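Local coordinates for putidaredoxin reductase (Pseudomonas putida, PDB 1Q1R), which probably passes electrons from NADH through its bound FAD to putidaredoxin, the iron-sulfur protein that supplies cytochrome P450cam, at residues G346-I351 / Y365-R370; L394-N399 / K409-A414; E29-L34 / N74-G79. One frame throughout, in Å; residues are numbered along the deposited sequence.

Contact 1: G346-I351 / Y365-R370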
# COMPACT_ATOMS: atom_id res chain seq x y z
N GLY A 346 1.37 -13.80 -13.68
CA GLY A 346 1.30 -14.46 -14.97
C GLY A 346 2.60 -14.58 -15.76
O GLY A 346 2.58 -14.98 -16.92
N TYR A 347 3.72 -14.23 -15.14
CA TYR A 347 5.01 -14.31 -15.82
C TYR A 347 5.45 -15.76 -15.96
O TYR A 347 5.16 -16.59 -15.09
CB TYR A 347 6.07 -13.52 -15.04
CG TYR A 347 6.59 -14.22 -13.81
CD1 TYR A 347 7.66 -15.11 -13.88
CD2 TYR A 347 6.00 -14.01 -12.56
CE1 TYR A 347 8.12 -15.77 -12.76
CE2 TYR A 347 6.45 -14.67 -11.43
CZ TYR A 347 7.51 -15.55 -11.53
OH TYR A 347 7.95 -16.23 -10.42
N ASP A 348 6.13 -16.07 -17.05
CA ASP A 348 6.61 -17.43 -17.28
C ASP A 348 8.13 -17.48 -17.26
O ASP A 348 8.73 -18.52 -17.53
CB ASP A 348 6.08 -17.98 -18.61
CG ASP A 348 6.33 -17.04 -19.76
OD1 ASP A 348 7.49 -16.63 -19.96
OD2 ASP A 348 5.36 -16.73 -20.48
N ARG A 349 8.75 -16.35 -16.95
CA ARG A 349 10.20 -16.28 -16.84
C ARG A 349 10.70 -14.89 -16.49
O ARG A 349 10.04 -13.89 -16.75
CB ARG A 349 10.88 -16.73 -18.14
CG ARG A 349 10.71 -15.79 -19.32
CD ARG A 349 11.95 -15.86 -20.20
NE ARG A 349 11.76 -15.19 -21.47
CZ ARG A 349 12.75 -14.89 -22.31
NH1 ARG A 349 14.00 -15.20 -21.99
NH2 ARG A 349 12.48 -14.28 -23.46
N ILE A 350 11.87 -14.84 -15.87
CA ILE A 350 12.46 -13.58 -15.48
C ILE A 350 13.84 -13.47 -16.10
O ILE A 350 14.48 -14.48 -16.41
CB ILE A 350 12.60 -13.47 -13.95
CG1 ILE A 350 13.73 -14.37 -13.46
CG2 ILE A 350 11.29 -13.85 -13.27
CD1 ILE A 350 14.11 -14.16 -12.01
N ILE A 351 14.28 -12.24 -16.28
CA ILE A 351 15.60 -11.97 -16.82
C ILE A 351 16.24 -10.98 -15.86
O ILE A 351 15.69 -9.91 -15.60
CB ILE A 351 15.52 -11.34 -18.24
CG1 ILE A 351 14.88 -12.34 -19.20
CG2 ILE A 351 16.91 -10.94 -18.71
CD1 ILE A 351 14.75 -11.84 -20.62
N TYR A 365 10.13 -9.21 -15.56
CA TYR A 365 9.17 -10.30 -15.53
C TYR A 365 8.47 -10.35 -16.89
O TYR A 365 7.82 -9.38 -17.29
CB TYR A 365 8.13 -10.08 -14.43
CG TYR A 365 8.72 -10.14 -13.03
CD1 TYR A 365 9.53 -9.12 -12.55
CD2 TYR A 365 8.47 -11.23 -12.21
CE1 TYR A 365 10.10 -9.18 -11.28
CE2 TYR A 365 9.03 -11.31 -10.93
CZ TYR A 365 9.84 -10.28 -10.48
OH TYR A 365 10.40 -10.37 -9.22
N LEU A 366 8.61 -11.47 -17.59
CA LEU A 366 8.01 -11.61 -18.91
C LEU A 366 7.03 -12.78 -19.04
O LEU A 366 7.13 -13.79 -18.34
CB LEU A 366 9.09 -11.78 -19.98
CG LEU A 366 10.12 -10.67 -20.20
CD1 LEU A 366 11.13 -10.66 -19.07
CD2 LEU A 366 10.83 -10.90 -21.53
N GLN A 367 6.08 -12.60 -19.95
CA GLN A 367 5.10 -13.62 -20.27
C GLN A 367 5.31 -13.72 -21.77
O GLN A 367 4.70 -12.98 -22.55
CB GLN A 367 3.68 -13.14 -19.97
CG GLN A 367 2.64 -14.23 -20.13
CD GLN A 367 1.23 -13.75 -19.87
OE1 GLN A 367 0.30 -14.54 -19.77
NE2 GLN A 367 1.06 -12.43 -19.77
N GLY A 368 6.19 -14.62 -22.18
CA GLY A 368 6.51 -14.75 -23.59
C GLY A 368 7.60 -13.73 -23.85
O GLY A 368 8.70 -13.84 -23.29
N ASP A 369 7.31 -12.74 -24.68
CA ASP A 369 8.28 -11.69 -24.98
C ASP A 369 7.79 -10.35 -24.45
O ASP A 369 8.47 -9.33 -24.58
CB ASP A 369 8.51 -11.58 -26.49
CG ASP A 369 9.16 -12.82 -27.07
OD1 ASP A 369 10.13 -13.34 -26.47
OD2 ASP A 369 8.72 -13.27 -28.15
N ARG A 370 6.60 -10.36 -23.85
CA ARG A 370 6.02 -9.15 -23.29
C ARG A 370 6.51 -8.92 -21.86
O ARG A 370 6.45 -9.83 -21.03
CB ARG A 370 4.50 -9.23 -23.30
CG ARG A 370 3.84 -8.03 -22.64
CD ARG A 370 2.35 -8.25 -22.41
NE ARG A 370 1.79 -7.17 -21.60
CZ ARG A 370 0.55 -7.17 -21.11
NH1 ARG A 370 -0.26 -8.19 -21.34
NH2 ARG A 370 0.13 -6.14 -20.39
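The ring of Tyr-365 turns its edge to one face of the Tyr-347 ring. The pair is T-shaped, with planes at 85° and centroids 5.3 Å apart. Tyr-365 CD2 approaches toward the rim, 3.7 Å from Tyr-347 CD2. Ile-350 runs alongside Tyr-365 and lays CG2 near the same CD2. The guanidinium of Arg-349 has Ile-351 CD1 over one face and Gly-368 O at its edge. Its NH2 makes a long salt bridge of 3.9 Å with Asp-369 OD1. Leu-366 CD1 lies near Ile-351 CG1 and CD1, and Pro-398 packs on this leucine. The backbones form the open end of the antiparallel hairpin of strands 349-353 and 360-367. Leu-366 N bonds Arg-349 O at 2.9 Å. Leu-366 O receives Asp-348 N at 2.8 Å, in the carbonyl plane, and Arg-349 N more weakly. Two residues, Asp-348 and Arg-349, stand opposite the single Leu-366, which makes a classic beta bulge. Asp-348 CG stands between its own N and carbonyl carbon (chi1 51°), which brings the carboxylate to Gly-368 N. Both oxygens take weak bonds from that amide, part of the type II' turn from Gln-367 to Arg-370. Pro-191 and Val-193 of helix 191-204 pack on the tyrosines. Apolar packing thus lies on both faces, with a long ion pair at the Leu-366 face, while weak Asp-348 bonds join bulge and turn.

Contact 2: L394-N399 / K409-A414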
# COMPACT_ATOMS: atom_id res chain seq x y z
N LEU A 394 6.25 -1.39 -25.20
CA LEU A 394 7.36 -1.40 -26.15
C LEU A 394 7.92 -2.81 -26.37
O LEU A 394 8.19 -3.54 -25.42
CB LEU A 394 8.48 -0.48 -25.67
CG LEU A 394 8.15 1.00 -25.53
CD1 LEU A 394 9.41 1.77 -25.18
CD2 LEU A 394 7.55 1.53 -26.82
N PRO A 395 8.10 -3.19 -27.65
CA PRO A 395 8.63 -4.50 -28.03
C PRO A 395 10.14 -4.65 -27.83
O PRO A 395 10.88 -4.94 -28.78
CB PRO A 395 8.23 -4.61 -29.50
CG PRO A 395 8.36 -3.20 -29.97
CD PRO A 395 7.72 -2.41 -28.84
N VAL A 396 10.61 -4.44 -26.60
CA VAL A 396 12.03 -4.56 -26.32
C VAL A 396 12.51 -6.00 -26.52
O VAL A 396 11.79 -6.95 -26.20
CB VAL A 396 12.35 -4.14 -24.87
CG1 VAL A 396 12.11 -2.66 -24.70
CG2 VAL A 396 11.50 -4.95 -23.90
N GLU A 397 13.72 -6.15 -27.05
CA GLU A 397 14.29 -7.47 -27.30
C GLU A 397 14.64 -8.19 -26.00
O GLU A 397 15.57 -7.79 -25.30
CB GLU A 397 15.55 -7.35 -28.16
CG GLU A 397 16.27 -8.68 -28.38
CD GLU A 397 15.34 -9.75 -28.92
OE1 GLU A 397 14.71 -9.52 -29.97
OE2 GLU A 397 15.24 -10.83 -28.28
N PRO A 398 13.92 -9.26 -25.68
CA PRO A 398 14.19 -10.02 -24.45
C PRO A 398 15.64 -10.45 -24.30
O PRO A 398 16.22 -10.34 -23.22
CB PRO A 398 13.24 -11.21 -24.57
CG PRO A 398 12.09 -10.65 -25.34
CD PRO A 398 12.79 -9.85 -26.42
N ASN A 399 16.23 -10.93 -25.39
CA ASN A 399 17.61 -11.41 -25.36
C ASN A 399 18.67 -10.35 -25.05
O ASN A 399 19.84 -10.68 -24.89
CB ASN A 399 17.94 -12.13 -26.67
CG ASN A 399 17.01 -13.31 -26.93
OD1 ASN A 399 16.57 -13.99 -26.00
ND2 ASN A 399 16.72 -13.56 -28.21
N LYS A 409 18.37 2.28 -22.69
CA LYS A 409 17.90 3.36 -23.54
C LYS A 409 17.95 2.95 -25.01
O LYS A 409 17.03 3.23 -25.77
CB LYS A 409 18.77 4.61 -23.34
CG LYS A 409 18.31 5.81 -24.15
CD LYS A 409 19.46 6.78 -24.44
CE LYS A 409 20.10 7.31 -23.16
NZ LYS A 409 21.24 8.23 -23.45
N GLU A 410 19.03 2.29 -25.41
CA GLU A 410 19.17 1.87 -26.80
C GLU A 410 18.26 0.70 -27.15
O GLU A 410 17.81 0.58 -28.29
CB GLU A 410 20.63 1.53 -27.12
CG GLU A 410 21.52 2.77 -27.22
CD GLU A 410 20.91 3.86 -28.12
OE1 GLU A 410 20.76 3.63 -29.35
OE2 GLU A 410 20.58 4.95 -27.59
N ILE A 411 17.98 -0.16 -26.17
CA ILE A 411 17.09 -1.29 -26.40
C ILE A 411 15.70 -0.70 -26.65
O ILE A 411 14.96 -1.15 -27.53
CB ILE A 411 17.04 -2.21 -25.16
CG1 ILE A 411 18.43 -2.82 -24.92
CG2 ILE A 411 16.00 -3.31 -25.36
CD1 ILE A 411 18.54 -3.64 -23.64
N ILE A 412 15.38 0.33 -25.89
CA ILE A 412 14.10 1.01 -26.02
C ILE A 412 14.02 1.74 -27.36
O ILE A 412 13.01 1.67 -28.06
CB ILE A 412 13.90 2.02 -24.87
CG1 ILE A 412 13.76 1.26 -23.55
CG2 ILE A 412 12.70 2.91 -25.15
CD1 ILE A 412 13.79 2.14 -22.32
N ALA A 413 15.10 2.42 -27.72
CA ALA A 413 15.15 3.15 -28.99
C ALA A 413 14.86 2.21 -30.14
O ALA A 413 14.06 2.51 -31.03
CB ALA A 413 16.52 3.80 -29.17
N ALA A 414 15.50 1.05 -30.12
CA ALA A 414 15.31 0.06 -31.18
C ALA A 414 13.86 -0.40 -31.26
O ALA A 414 13.30 -0.52 -32.35
CB ALA A 414 16.23 -1.13 -30.94
O HOH W 1 14.74 -3.84 -28.32
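Val-396 and Ile-412 bring the two backbones within 5.9 Å, CA to CA, where a turn-containing loop passes helix 408-421. The side-chain contacts are wholly apolar. Leu-394 reaches the helix with CD1, which meets Ile-412 CG2 at 3.5 Å. This is tighter than usual for two methyl groups. The two side chains slant across each other. Ile-412 CG2 lies anti to its backbone N, with CG1 beside that N (chi1 -67°). The two branches therefore serve different partners: CG2 meets Leu-394, and CG1 lies 4.4 Å from Val-396 CG1. Val-396 also meets Ile-411, and these two side chains cross at about a right angle. Ile-411 CG2 comes within 3.8 Å of Val-396 CB and is also near Val-396 CG1. The same methyl lies close to the backbone N of Glu-397. No direct hydrogen bond joins the segments, but one water bridges them. It accepts from Glu-397 N at 2.8 Å and donates to Ile-411 O at 2.8 Å. The water ties the loop amide to a carbonyl of the helix. Beyond Val-396, Glu-397 is the N-cap of the short, weakly bonded helix that follows. Its OE2 accepts from Asn-399 N at 3.1 Å through the anti lone pair. An inverse gamma turn centred on Pro-395 is closed by a weak bond from Val-396 N to Leu-394 O. Ile-389 of helix 380-391 packs on both Val-396 and Ile-412. The arrangement is a small hydrophobic cluster between a turn-containing loop and two helices, in the C-terminal domain of a reductase with the glutathione reductase fold.

Contact 3: E29-L34 / N74-G79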
# COMPACT_ATOMS: atom_id res chain seq x y z
N GLU A 29 -16.00 24.63 -7.17
CA GLU A 29 -16.52 25.75 -6.39
C GLU A 29 -17.48 25.34 -5.28
O GLU A 29 -17.72 26.10 -4.34
CB GLU A 29 -17.23 26.74 -7.31
CG GLU A 29 -16.32 27.49 -8.28
CD GLU A 29 -15.51 28.58 -7.59
OE1 GLU A 29 -14.72 28.25 -6.68
OE2 GLU A 29 -15.67 29.76 -7.97
N GLY A 30 -18.04 24.14 -5.40
CA GLY A 30 -18.98 23.66 -4.40
C GLY A 30 -18.33 23.38 -3.06
O GLY A 30 -17.16 23.70 -2.84
N ASN A 31 -19.10 22.79 -2.15
CA ASN A 31 -18.60 22.46 -0.82
C ASN A 31 -17.97 21.07 -0.80
O ASN A 31 -18.45 20.15 -1.46
CB ASN A 31 -19.74 22.52 0.19
CG ASN A 31 -20.27 23.93 0.38
OD1 ASN A 31 -19.62 24.77 1.00
ND2 ASN A 31 -21.44 24.19 -0.18
N ILE A 32 -16.89 20.94 -0.03
CA ILE A 32 -16.19 19.67 0.09
C ILE A 32 -16.12 19.26 1.55
O ILE A 32 -15.61 19.99 2.39
CB ILE A 32 -14.75 19.79 -0.46
CG1 ILE A 32 -14.78 20.31 -1.90
CG2 ILE A 32 -14.05 18.43 -0.39
CD1 ILE A 32 -13.41 20.62 -2.47
N ARG A 33 -16.65 18.08 1.85
CA ARG A 33 -16.63 17.58 3.22
C ARG A 33 -15.84 16.30 3.35
O ARG A 33 -16.16 15.29 2.72
CB ARG A 33 -18.05 17.35 3.74
CG ARG A 33 -18.51 18.36 4.77
CD ARG A 33 -19.53 17.76 5.72
NE ARG A 33 -19.75 18.60 6.90
CZ ARG A 33 -20.42 19.74 6.89
NH1 ARG A 33 -20.96 20.19 5.76
NH2 ARG A 33 -20.56 20.44 8.01
N LEU A 34 -14.79 16.33 4.17
CA LEU A 34 -13.96 15.16 4.42
C LEU A 34 -14.44 14.61 5.75
O LEU A 34 -14.47 15.32 6.74
CB LEU A 34 -12.49 15.55 4.54
CG LEU A 34 -11.59 15.49 3.31
CD1 LEU A 34 -10.23 16.04 3.67
CD2 LEU A 34 -11.47 14.05 2.81
N ASN A 74 -10.86 25.91 1.93
CA ASN A 74 -12.25 25.73 2.29
C ASN A 74 -12.70 24.27 2.19
O ASN A 74 -13.70 23.96 1.54
CB ASN A 74 -13.14 26.61 1.40
CG ASN A 74 -14.37 27.11 2.12
OD1 ASN A 74 -15.25 26.33 2.50
ND2 ASN A 74 -14.44 28.42 2.32
N ILE A 75 -11.94 23.39 2.82
CA ILE A 75 -12.27 21.97 2.85
C ILE A 75 -12.63 21.64 4.29
O ILE A 75 -11.80 21.79 5.19
CB ILE A 75 -11.08 21.09 2.40
CG1 ILE A 75 -10.78 21.34 0.92
CG2 ILE A 75 -11.41 19.61 2.64
CD1 ILE A 75 -9.64 20.50 0.36
N GLN A 76 -13.87 21.22 4.51
CA GLN A 76 -14.32 20.90 5.86
C GLN A 76 -13.85 19.51 6.27
O GLN A 76 -14.17 18.52 5.62
CB GLN A 76 -15.85 20.98 5.92
CG GLN A 76 -16.40 22.30 5.41
CD GLN A 76 -17.91 22.33 5.39
OE1 GLN A 76 -18.56 22.25 6.44
NE2 GLN A 76 -18.49 22.45 4.20
N LEU A 77 -13.08 19.46 7.34
CA LEU A 77 -12.55 18.19 7.85
C LEU A 77 -13.33 17.79 9.09
O LEU A 77 -13.35 18.52 10.08
CB LEU A 77 -11.06 18.34 8.16
CG LEU A 77 -10.28 17.13 8.67
CD1 LEU A 77 -10.37 15.99 7.67
CD2 LEU A 77 -8.83 17.53 8.89
N LEU A 78 -13.96 16.63 9.04
CA LEU A 78 -14.75 16.14 10.16
C LEU A 78 -14.14 14.82 10.63
O LEU A 78 -14.52 13.75 10.16
CB LEU A 78 -16.20 15.92 9.71
CG LEU A 78 -17.32 16.17 10.73
CD1 LEU A 78 -18.65 15.75 10.11
CD2 LEU A 78 -17.06 15.39 12.01
N GLY A 79 -13.21 14.91 11.58
CA GLY A 79 -12.55 13.72 12.09
C GLY A 79 -13.28 13.05 13.24
O GLY A 79 -14.30 13.54 13.72
O HOH W 2 -16.64 23.25 1.82
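One water links Asn-31, Ile-32, Asn-74 and Gln-76. It accepts from Ile-32 N at 3.0 Å and from Gln-76 NE2 at 3.1 Å. Asn-74 O lies 3.0 Å from the water as an acceptor, and Asn-31 OD1 is a weak one. Asn-31 ND2 bonds Asn-6. Three backbone bonds join the parallel strands: Gln-76 N to Ile-32 O, Leu-34 N to Gln-76 O at 2.7 Å, and Leu-78 N to Leu-34 O. Gln-76 CG lies anti to the carbonyl carbon (chi1 -53°), and the extended chain carries OE1 over the Arg-33 guanidinium, 3.1 Å from NH2 but at a poor angle for a hydrogen bond. Arg-33 NE is buried without a partner. With an alanine here, the guanidinium under Gln-76 OE1 and the CG against Gln-76 CB are lost, which would probably open a gap and leave the amide held mainly through the water at NE2. On the other face, Leu-34 CD1 meets Ile-75 CG2 at 3.9 Å. Strand 75-78 is the outermost of the parallel sheet in this chain, joined to 31-35 through helix 67-72 in a beta-alpha-beta unit. Backbone bonds fix its register, and Leu-34 and Ile-75 bury themselves against helix 14-25.

How the contacts relate
Contacts 1 and 2 are neighbours in the C-terminal part of the chain, with centres 15 Å apart. Pro-398 joins them: it packs on Arg-349, Leu-366 and Asp-369, while its O lies near Ile-351 CD1. Contact 3 belongs to the parallel sheet that includes strands 6-10 and 31-35, near the FAD. Its centre is about 46 Å from the centre of contact 1 and about 48 Å from that of contact 2. Contact 2, a buried meeting of loop and helix, relies on aliphatic groups. Contact 1 lies at the surface and contact 3 is partly buried. Both are strand pairs, antiparallel and parallel, resting on backbone bonds, with charged or amide side chains at their more exposed sides.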